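Local structure of processed glycerol phosphate lipoteichoic acid synthase 2 (Bacillus subtilis, 2W8D) at residues T8-Y13 with D393-G398; N12-N17 with L329-D334; L318-V323 with D334-E339; V343-N348 with S383-E388. The protein belongs to the sulfatase family of the alkaline phosphatase clan and carries a magnesium ion in a mixed-sheet alpha/beta fold. All blocks are in the same frame, centred on the assembly; numbering follows the deposited sequence.

Interaction 1 (T8-Y13 with D393-G398)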
# COMPACT_ATOMS: atom_id res chain seq x y z
N THR A 8 9.38 2.84 -26.76
CA THR A 8 8.38 3.48 -27.62
C THR A 8 6.99 2.87 -27.44
O THR A 8 6.02 3.59 -27.19
CB THR A 8 8.81 3.45 -29.12
OG1 THR A 8 10.12 4.00 -29.27
CG2 THR A 8 7.83 4.24 -29.98
N GLU A 9 6.90 1.55 -27.58
CA GLU A 9 5.63 0.84 -27.50
C GLU A 9 4.96 1.02 -26.13
O GLU A 9 3.74 1.23 -26.04
CB GLU A 9 5.83 -0.65 -27.81
CG GLU A 9 4.56 -1.42 -28.17
CD GLU A 9 4.57 -2.87 -27.67
OE1 GLU A 9 5.64 -3.53 -27.71
OE2 GLU A 9 3.50 -3.35 -27.23
N VAL A 10 5.77 0.96 -25.07
CA VAL A 10 5.27 1.15 -23.71
C VAL A 10 4.82 2.60 -23.48
O VAL A 10 3.79 2.84 -22.84
CB VAL A 10 6.27 0.67 -22.62
CG1 VAL A 10 5.85 1.16 -21.24
CG2 VAL A 10 6.35 -0.85 -22.61
N GLU A 11 5.58 3.55 -24.00
CA GLU A 11 5.23 4.96 -23.84
C GLU A 11 3.91 5.31 -24.56
O GLU A 11 3.09 6.07 -24.03
CB GLU A 11 6.38 5.84 -24.31
CG GLU A 11 6.09 7.32 -24.38
CD GLU A 11 7.15 8.08 -25.14
OE1 GLU A 11 7.86 7.48 -25.98
OE2 GLU A 11 7.27 9.30 -24.90
N ASN A 12 3.71 4.75 -25.75
CA ASN A 12 2.50 5.00 -26.53
C ASN A 12 1.23 4.46 -25.89
O ASN A 12 0.15 5.03 -26.04
CB ASN A 12 2.65 4.47 -27.96
CG ASN A 12 3.63 5.29 -28.77
OD1 ASN A 12 3.76 6.50 -28.56
ND2 ASN A 12 4.34 4.64 -29.68
N TYR A 13 1.37 3.35 -25.17
CA TYR A 13 0.27 2.77 -24.44
C TYR A 13 -0.01 3.54 -23.13
O TYR A 13 -1.17 3.81 -22.82
CB TYR A 13 0.52 1.27 -24.25
CG TYR A 13 -0.38 0.58 -23.25
CD1 TYR A 13 -1.46 -0.22 -23.66
CD2 TYR A 13 -0.14 0.72 -21.88
CE1 TYR A 13 -2.27 -0.85 -22.72
CE2 TYR A 13 -0.94 0.12 -20.95
CZ TYR A 13 -1.99 -0.67 -21.37
OH TYR A 13 -2.74 -1.26 -20.37
N ASP A 393 5.77 -5.30 -17.01
CA ASP A 393 6.86 -6.31 -17.12
C ASP A 393 7.93 -5.94 -18.14
O ASP A 393 9.12 -6.16 -17.88
CB ASP A 393 6.35 -7.75 -17.35
CG ASP A 393 5.66 -8.34 -16.09
OD1 ASP A 393 5.99 -7.91 -14.96
OD2 ASP A 393 4.80 -9.24 -16.22
N LYS A 394 7.55 -5.32 -19.25
CA LYS A 394 8.58 -4.86 -20.20
C LYS A 394 9.52 -3.85 -19.56
O LYS A 394 10.73 -3.89 -19.79
CB LYS A 394 7.97 -4.29 -21.48
CG LYS A 394 7.56 -5.37 -22.45
CD LYS A 394 6.59 -4.87 -23.51
CE LYS A 394 6.55 -5.85 -24.64
NZ LYS A 394 5.16 -6.34 -24.84
N ILE A 395 8.95 -2.95 -18.76
CA ILE A 395 9.74 -1.92 -18.10
C ILE A 395 10.74 -2.53 -17.12
O ILE A 395 11.93 -2.21 -17.14
CB ILE A 395 8.84 -0.85 -17.43
CG1 ILE A 395 8.26 0.09 -18.49
CG2 ILE A 395 9.61 -0.03 -16.40
CD1 ILE A 395 7.01 0.92 -17.97
N ILE A 396 10.25 -3.46 -16.30
CA ILE A 396 11.05 -4.01 -15.24
C ILE A 396 12.09 -5.00 -15.76
O ILE A 396 13.26 -4.93 -15.38
CB ILE A 396 10.15 -4.56 -14.12
CG1 ILE A 396 10.05 -3.50 -13.01
CG2 ILE A 396 10.70 -5.80 -13.53
CD1 ILE A 396 8.86 -2.78 -13.07
N ASN A 397 11.66 -5.88 -16.67
CA ASN A 397 12.53 -6.90 -17.24
C ASN A 397 13.61 -6.31 -18.12
O ASN A 397 14.71 -6.84 -18.19
CB ASN A 397 11.75 -7.92 -18.07
CG ASN A 397 10.70 -8.68 -17.26
OD1 ASN A 397 10.77 -8.75 -16.03
ND2 ASN A 397 9.70 -9.23 -17.95
N GLY A 398 13.28 -5.25 -18.87
CA GLY A 398 14.24 -4.65 -19.79
C GLY A 398 14.88 -3.41 -19.20
O GLY A 398 15.57 -2.70 -19.91
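Val10 and Ile395 make the close-packed part of this helix-helix contact. The CG1 branch of Val10 lies 3.5 Å from the CD1 methyl of Ile395, and CG1 of the same isoleucine follows at 3.8 Å, so one valine methyl rests against the outer half of the isoleucine chain. The other valine branch serves a different neighbour: with Val10 CG1 anti to the backbone N (chi1 168°), CG2 is left beside that nitrogen and meets the foot of Lys394, 4.0 Å from its CB. A single beta-branched residue thus touches two successive residues of the facing helix.

The two helical segments, part of helix 6-17 near the N-terminus of the model and the C-terminal end of helix 380-397, run roughly antiparallel at 140° with their axes 10.6 Å apart. That is a generous spacing, and it illustrates how branched aliphatic side chains can bridge helices whose backbones stay well separated. Met391 of helix 380-397 also touches Val10, and Leu329 lies against Ile395, which keeps this side of the contact buried.

Toward solvent the contact slackens. Glu9 is exposed, its chain bent at the second torsion, and its OE1 stands 4.0 Å from Lys394 NZ. The opposite charges probably attract across this gap, but it is too long for a salt bridge. Lys394 is already engaged within its own helix, where its ammonium group forms a salt bridge with Glu390. What Glu9 OE1 meets besides the charge is the methylene carbon CE of the lysine, again at 4.0 Å.

Interaction 2 (N12-N17 with L329-D334)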
# COMPACT_ATOMS: atom_id res chain seq x y z
N ASN A 12 3.71 4.75 -25.75
CA ASN A 12 2.50 5.00 -26.53
C ASN A 12 1.23 4.46 -25.89
O ASN A 12 0.15 5.03 -26.04
CB ASN A 12 2.65 4.47 -27.96
CG ASN A 12 3.63 5.29 -28.77
OD1 ASN A 12 3.76 6.50 -28.56
ND2 ASN A 12 4.34 4.64 -29.68
N TYR A 13 1.37 3.35 -25.17
CA TYR A 13 0.27 2.77 -24.44
C TYR A 13 -0.01 3.54 -23.13
O TYR A 13 -1.17 3.81 -22.82
CB TYR A 13 0.52 1.27 -24.25
CG TYR A 13 -0.38 0.58 -23.25
CD1 TYR A 13 -1.46 -0.22 -23.66
CD2 TYR A 13 -0.14 0.72 -21.88
CE1 TYR A 13 -2.27 -0.85 -22.72
CE2 TYR A 13 -0.94 0.12 -20.95
CZ TYR A 13 -1.99 -0.67 -21.37
OH TYR A 13 -2.74 -1.26 -20.37
N MSE A 14 1.04 3.92 -22.39
CA MSE A 14 0.84 4.70 -21.16
C MSE A 14 0.10 6.02 -21.43
O MSE A 14 -0.79 6.40 -20.66
CB MSE A 14 2.15 4.98 -20.41
CG MSE A 14 2.98 3.75 -19.93
SE MSE A 14 2.09 2.29 -18.91
CE MSE A 14 3.63 1.51 -17.99
N LYS A 15 0.46 6.69 -22.53
CA LYS A 15 -0.24 7.91 -22.95
C LYS A 15 -1.63 7.65 -23.55
O LYS A 15 -2.52 8.49 -23.45
CB LYS A 15 0.60 8.70 -23.96
CG LYS A 15 1.90 9.28 -23.39
CD LYS A 15 2.29 10.57 -24.13
CE LYS A 15 3.75 10.96 -23.89
NZ LYS A 15 4.25 10.61 -22.51
N ALA A 16 -1.82 6.48 -24.15
CA ALA A 16 -3.11 6.13 -24.75
C ALA A 16 -4.14 5.69 -23.71
O ALA A 16 -5.28 5.41 -24.06
CB ALA A 16 -2.94 5.06 -25.82
N ASN A 17 -3.74 5.64 -22.45
CA ASN A 17 -4.64 5.18 -21.39
C ASN A 17 -4.71 6.12 -20.20
O ASN A 17 -5.58 5.99 -19.35
CB ASN A 17 -4.26 3.77 -20.92
CG ASN A 17 -4.72 2.71 -21.90
OD1 ASN A 17 -3.93 2.23 -22.71
ND2 ASN A 17 -6.00 2.38 -21.86
N LEU A 329 6.02 6.86 -16.85
CA LEU A 329 5.60 5.53 -17.22
C LEU A 329 5.16 4.78 -15.96
O LEU A 329 5.96 4.13 -15.30
CB LEU A 329 6.71 4.81 -17.97
CG LEU A 329 7.17 5.44 -19.29
CD1 LEU A 329 8.01 4.45 -20.04
CD2 LEU A 329 6.00 5.90 -20.16
N MSE A 330 3.87 4.92 -15.65
CA MSE A 330 3.25 4.39 -14.46
C MSE A 330 2.08 3.53 -14.89
O MSE A 330 1.33 3.89 -15.79
CB MSE A 330 2.78 5.53 -13.57
CG MSE A 330 3.90 6.20 -12.80
SE MSE A 330 3.29 7.64 -11.62
CE MSE A 330 4.95 7.87 -10.63
N SER A 331 1.91 2.39 -14.23
CA SER A 331 0.87 1.44 -14.58
C SER A 331 -0.49 1.82 -14.02
O SER A 331 -1.52 1.44 -14.59
CB SER A 331 1.25 0.05 -14.07
OG SER A 331 2.27 -0.50 -14.90
N GLY A 332 -0.50 2.55 -12.91
CA GLY A 332 -1.74 2.83 -12.18
C GLY A 332 -2.57 4.01 -12.66
O GLY A 332 -2.15 4.82 -13.47
N SER A 333 -3.78 4.09 -12.14
CA SER A 333 -4.71 5.10 -12.59
C SER A 333 -5.21 5.83 -11.35
O SER A 333 -5.64 5.20 -10.42
CB SER A 333 -5.84 4.40 -13.35
OG SER A 333 -6.95 5.26 -13.55
N ASP A 334 -5.07 7.15 -11.33
CA ASP A 334 -5.59 8.01 -10.26
C ASP A 334 -7.03 7.61 -9.92
O ASP A 334 -7.92 7.68 -10.76
CB ASP A 334 -5.52 9.47 -10.71
CG ASP A 334 -6.18 10.45 -9.73
OD1 ASP A 334 -6.61 10.09 -8.62
OD2 ASP A 334 -6.28 11.63 -10.08
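Met14, on helix 6-17, and Leu329, in an irregular segment following helix 313-320, bring their CA atoms to 6.2 Å, the closest CA pair of the two segments.

Met14, modelled as selenomethionine, carries the contact through almost its whole length. Its CG lies anti to the carbonyl carbon (chi1 -60°), which sends the chain toward the facing segment, and a second bend at chi2 (-50°) folds the selenium over the backbone there. Each step meets something different. CG packs 3.7 Å from the CD2 methyl of Leu329, the two side chains crossing at about a right angle, and CB is not much farther from the same methyl at 4.0 Å. SE comes 3.6 Å from the carbonyl oxygen of Met330, and the terminal CE reaches 3.9 Å from Ser331 OG. Met330 and Ser331 direct their own CB atoms away from the helix, so it is chiefly their backbone, with the serine hydroxyl, that receives the methionine. Met330 instead packs on Leu318 of helix 313-320, while Ser331 touches Leu95 and Tyr96.

The polar fastening of 329-334 comes from elsewhere: Gly332 N bonds to Ser94 OG, and Ser333 OG to Asp19 and His340. The contact is a worked case of a long flexible side chain lining a mixed surface, first aliphatic and then polar. With no hydrogen bond between the two segments, it rests mainly on van der Waals packing and a selenium-to-carbonyl approach, so that Met14 is placed by its shape and torsions and not by a directional bond.

Interaction 3 (L318-V323 with D334-E339)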
# COMPACT_ATOMS: atom_id res chain seq x y z
N LEU A 318 0.08 12.01 -6.09
CA LEU A 318 0.78 13.01 -6.89
C LEU A 318 -0.21 14.06 -7.40
O LEU A 318 0.05 15.26 -7.29
CB LEU A 318 1.53 12.35 -8.03
CG LEU A 318 3.06 12.34 -8.08
CD1 LEU A 318 3.80 12.83 -6.81
CD2 LEU A 318 3.57 11.00 -8.54
N HIS A 319 -1.35 13.60 -7.91
CA HIS A 319 -2.41 14.48 -8.37
C HIS A 319 -2.91 15.40 -7.28
O HIS A 319 -3.03 16.60 -7.52
CB HIS A 319 -3.55 13.70 -9.05
CG HIS A 319 -3.17 13.14 -10.38
ND1 HIS A 319 -3.98 12.31 -11.12
CD2 HIS A 319 -2.02 13.27 -11.10
CE1 HIS A 319 -3.37 11.96 -12.23
NE2 HIS A 319 -2.18 12.54 -12.25
N LEU A 320 -3.14 14.86 -6.08
CA LEU A 320 -3.53 15.68 -4.93
C LEU A 320 -2.50 16.79 -4.68
O LEU A 320 -2.87 17.92 -4.31
CB LEU A 320 -3.73 14.82 -3.68
CG LEU A 320 -5.08 14.10 -3.49
CD1 LEU A 320 -4.98 13.01 -2.43
CD2 LEU A 320 -6.21 15.06 -3.14
N LEU A 321 -1.22 16.50 -4.92
CA LEU A 321 -0.14 17.47 -4.70
C LEU A 321 0.06 18.42 -5.87
O LEU A 321 0.95 19.27 -5.85
CB LEU A 321 1.17 16.74 -4.41
CG LEU A 321 1.31 15.92 -3.13
CD1 LEU A 321 2.58 15.09 -3.24
CD2 LEU A 321 1.38 16.83 -1.93
N GLY A 322 -0.76 18.27 -6.89
CA GLY A 322 -0.66 19.17 -8.04
C GLY A 322 0.43 18.77 -9.02
O GLY A 322 0.83 19.58 -9.84
N VAL A 323 0.90 17.53 -8.98
CA VAL A 323 1.87 17.13 -9.99
C VAL A 323 1.35 16.22 -11.09
O VAL A 323 0.77 15.18 -10.84
CB VAL A 323 3.33 16.81 -9.45
CG1 VAL A 323 3.37 16.73 -7.95
CG2 VAL A 323 3.98 15.61 -10.14
N ASP A 334 -5.07 7.15 -11.33
CA ASP A 334 -5.59 8.01 -10.26
C ASP A 334 -7.03 7.61 -9.92
O ASP A 334 -7.92 7.68 -10.76
CB ASP A 334 -5.52 9.47 -10.71
CG ASP A 334 -6.18 10.45 -9.73
OD1 ASP A 334 -6.61 10.09 -8.62
OD2 ASP A 334 -6.28 11.63 -10.08
N ILE A 335 -7.25 7.20 -8.68
CA ILE A 335 -8.56 6.76 -8.24
C ILE A 335 -9.58 7.88 -8.30
O ILE A 335 -10.74 7.65 -8.59
CB ILE A 335 -8.53 6.08 -6.83
CG1 ILE A 335 -7.41 5.05 -6.77
CG2 ILE A 335 -9.85 5.36 -6.51
CD1 ILE A 335 -7.04 4.57 -5.36
N LEU A 336 -9.15 9.12 -8.05
CA LEU A 336 -10.10 10.24 -8.04
C LEU A 336 -10.44 10.73 -9.44
O LEU A 336 -11.31 11.56 -9.59
CB LEU A 336 -9.59 11.40 -7.16
CG LEU A 336 -9.33 10.93 -5.72
CD1 LEU A 336 -8.77 12.05 -4.84
CD2 LEU A 336 -10.60 10.29 -5.13
N SER A 337 -9.76 10.21 -10.45
CA SER A 337 -10.03 10.59 -11.84
C SER A 337 -11.38 10.08 -12.33
O SER A 337 -11.77 8.94 -12.04
CB SER A 337 -8.94 10.05 -12.76
OG SER A 337 -9.30 10.25 -14.11
N LYS A 338 -12.09 10.91 -13.09
CA LYS A 338 -13.36 10.49 -13.70
C LYS A 338 -13.21 9.23 -14.57
O LYS A 338 -14.07 8.36 -14.54
CB LYS A 338 -14.01 11.62 -14.51
CG LYS A 338 -14.97 12.53 -13.73
CD LYS A 338 -14.22 13.72 -13.12
CE LYS A 338 -15.11 14.96 -12.87
NZ LYS A 338 -15.85 14.90 -11.58
N GLU A 339 -12.11 9.17 -15.32
CA GLU A 339 -11.83 8.10 -16.27
C GLU A 339 -11.20 6.86 -15.63
O GLU A 339 -10.84 5.91 -16.34
CB GLU A 339 -10.89 8.60 -17.38
CG GLU A 339 -11.02 10.13 -17.79
CD GLU A 339 -9.92 10.61 -18.78
OE1 GLU A 339 -10.03 11.75 -19.29
OE2 GLU A 339 -8.97 9.85 -19.06
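His319 sets its CG anti to the carbonyl carbon (chi1 -71°) and Asp334 sets its CG anti to the backbone N (chi1 174°), and together these turns bring an imidazole edge to a carboxylate oxygen. His319 ND1 donates to Asp334 OD2 over 2.6 Å in a nearly straight bond. The acceptor lies almost exactly in the plane of the ring, as the N-H requires, yet the carboxylate itself is tipped: the two planes stand 68° apart, and the hydrogen bond arrives well above the carboxylate plane. Asp334 CB also comes within 3.6 Å of the ring carbon CE1.

The other carboxylate oxygen is taken up locally, since Asp334 OD1 accepts from Leu336 N at 2.8 Å. Both oxygens of this buried acid are thereby engaged, and its rotation is fixed from two directions. The ring is held at its other nitrogen as well, where NE2 bonds with Thr325 OG1. Beside the polar pair, Leu320 CD2 and Leu336 CD1 meet loosely at 4.3 Å.

Both segments change direction here. Helix 313-320 ends in a Schellman motif, with Val323 N bonded to Leu318 O and Gly322, at positive phi, bonded to His319 O. Asp334 opens a type I beta turn, closed by Ser337 N on Asp334 O at 3.1 Å. Neither His319 nor Asp334 is among the magnesium ligands. Their His-carboxylate hydrogen bond joins a helix C-terminus to a beta turn whose first residue forms an Asx turn, with an ST turn at Ser337 following directly.

Interaction 4 (V343-N348 with S383-E388)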
# COMPACT_ATOMS: atom_id res chain seq x y z
N VAL A 343 -10.88 -2.34 -13.63
CA VAL A 343 -10.55 -3.73 -13.83
C VAL A 343 -9.17 -3.91 -13.18
O VAL A 343 -8.17 -3.42 -13.70
CB VAL A 343 -10.51 -4.06 -15.35
CG1 VAL A 343 -10.28 -5.53 -15.56
CG2 VAL A 343 -11.85 -3.65 -16.07
N ILE A 344 -9.11 -4.61 -12.04
CA ILE A 344 -7.93 -4.58 -11.18
C ILE A 344 -7.13 -5.85 -11.34
O ILE A 344 -7.57 -6.91 -10.93
CB ILE A 344 -8.28 -4.35 -9.68
CG1 ILE A 344 -9.32 -3.23 -9.47
CG2 ILE A 344 -7.04 -4.03 -8.88
CD1 ILE A 344 -8.96 -1.92 -10.11
N PRO A 345 -5.94 -5.76 -11.95
CA PRO A 345 -5.13 -6.99 -12.03
C PRO A 345 -4.62 -7.43 -10.67
O PRO A 345 -4.36 -6.59 -9.79
CB PRO A 345 -3.91 -6.59 -12.87
CG PRO A 345 -4.28 -5.33 -13.54
CD PRO A 345 -5.33 -4.64 -12.69
N PHE A 346 -4.50 -8.75 -10.54
CA PHE A 346 -3.69 -9.41 -9.51
C PHE A 346 -2.37 -9.84 -10.14
O PHE A 346 -2.29 -10.07 -11.36
CB PHE A 346 -4.42 -10.67 -9.03
CG PHE A 346 -5.57 -10.40 -8.13
CD1 PHE A 346 -6.04 -9.10 -7.93
CD2 PHE A 346 -6.21 -11.46 -7.46
CE1 PHE A 346 -7.15 -8.84 -7.08
CE2 PHE A 346 -7.30 -11.22 -6.62
CZ PHE A 346 -7.77 -9.90 -6.42
N ARG A 347 -1.32 -9.95 -9.33
CA ARG A 347 -0.01 -10.33 -9.89
C ARG A 347 -0.04 -11.67 -10.71
O ARG A 347 0.66 -11.81 -11.71
CB ARG A 347 1.09 -10.36 -8.80
CG ARG A 347 2.52 -10.43 -9.36
CD ARG A 347 2.40 -10.33 -10.89
NE ARG A 347 3.40 -9.48 -11.44
CZ ARG A 347 3.70 -9.38 -12.71
NH1 ARG A 347 3.06 -10.09 -13.63
NH2 ARG A 347 4.69 -8.57 -13.04
N ASN A 348 -0.83 -12.64 -10.29
CA ASN A 348 -0.78 -13.91 -10.98
C ASN A 348 -1.67 -13.94 -12.24
O ASN A 348 -1.80 -14.97 -12.87
CB ASN A 348 -1.15 -15.05 -10.03
CG ASN A 348 -2.62 -15.00 -9.63
OD1 ASN A 348 -3.36 -14.09 -10.05
ND2 ASN A 348 -3.06 -15.96 -8.81
N SER A 383 -8.18 -9.10 -21.57
CA SER A 383 -7.16 -8.48 -22.43
C SER A 383 -6.56 -7.20 -21.84
O SER A 383 -5.38 -6.98 -22.00
CB SER A 383 -7.69 -8.17 -23.83
OG SER A 383 -8.24 -9.34 -24.43
N LEU A 384 -7.39 -6.37 -21.22
CA LEU A 384 -6.92 -5.14 -20.60
C LEU A 384 -5.93 -5.49 -19.50
O LEU A 384 -4.88 -4.84 -19.38
CB LEU A 384 -8.09 -4.27 -20.06
CG LEU A 384 -8.95 -3.47 -21.06
CD1 LEU A 384 -10.14 -2.87 -20.38
CD2 LEU A 384 -8.18 -2.36 -21.75
N VAL A 385 -6.25 -6.52 -18.72
CA VAL A 385 -5.39 -7.01 -17.63
C VAL A 385 -4.03 -7.50 -18.15
O VAL A 385 -3.00 -7.04 -17.66
CB VAL A 385 -6.09 -8.12 -16.77
CG1 VAL A 385 -5.09 -8.83 -15.79
CG2 VAL A 385 -7.30 -7.54 -16.01
N LYS A 386 -4.04 -8.38 -19.15
CA LYS A 386 -2.82 -8.94 -19.72
C LYS A 386 -1.90 -7.83 -20.17
O LYS A 386 -0.73 -7.83 -19.77
CB LYS A 386 -3.13 -9.92 -20.87
CG LYS A 386 -3.71 -11.27 -20.36
CD LYS A 386 -4.00 -12.29 -21.48
CE LYS A 386 -4.97 -11.71 -22.56
NZ LYS A 386 -5.66 -12.73 -23.41
N LYS A 387 -2.43 -6.91 -20.97
CA LYS A 387 -1.72 -5.73 -21.45
C LYS A 387 -1.18 -4.84 -20.31
O LYS A 387 -0.02 -4.42 -20.36
CB LYS A 387 -2.61 -4.91 -22.39
CG LYS A 387 -2.36 -5.16 -23.85
CD LYS A 387 -3.59 -4.82 -24.65
CE LYS A 387 -3.49 -5.34 -26.08
NZ LYS A 387 -4.77 -5.99 -26.46
N GLU A 388 -2.00 -4.57 -19.29
CA GLU A 388 -1.55 -3.76 -18.16
C GLU A 388 -0.33 -4.40 -17.52
O GLU A 388 0.68 -3.75 -17.31
CB GLU A 388 -2.68 -3.48 -17.14
CG GLU A 388 -2.24 -2.61 -15.93
CD GLU A 388 -3.38 -1.98 -15.10
OE1 GLU A 388 -4.47 -1.67 -15.66
OE2 GLU A 388 -3.15 -1.74 -13.88
O HOH W 1 -6.84 -3.57 -16.21
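Glu388 crosses Pro345 at about a right angle, and its course shows how a buried acid can serve both packing and polar needs. From CB the chain leaves with CG anti to the backbone N (chi1 -180°) and continues extended, so it reaches straight out from the helix. CG passes 4.2 Å from Pro345 CG, and CD comes to 3.8 Å from that same proline carbon. At the tip the oxygens part company. OE2 lies 3.8 Å from Pro345 CD, while its strong partners are the hydroxyl of Tyr96 and the guanidinium group of Arg341, which would probably balance the charge. OE1 accepts from a water at 3.1 Å, and that water also donates to Val343 O, linking the helix to the residue just before strand 344-345.

Alongside, Val385 presents both branches to the other segment: CG2 packs 3.6 Å from Val343 CG1, and CG1 3.9 Å from Pro345 CB. Strand 344-345 forms one edge of the five-stranded antiparallel sheet, and helix 380-397 packs against it here. Phe351 of the adjoining strand 351-352 touches both valines, while Tyr13 of helix 6-17 reaches Glu388.

Interactions 1, 2 and 4 lie on one side of the chain's centre, around helices 6-17 and 380-397, near the two ends of the model. Interactions 1 and 2 start from the same helix, with centres about 10 Å apart, and touch where Ile395 CD1 meets Met14 CE. Interaction 4 uses an earlier part of helix 380-397; its centre is about 15 Å from that of interaction 1, and Tyr13 packs on Glu388 between them. Along the chain the segments of interactions 2 and 3 alternate, interaction 4 follows both, and interaction 1 spans interactions 3 and 4. Interaction 2 touches the other three, sharing Asp334 with interaction 3, and so joins the terminal helices, the region of helix 313-320 and the small sheet.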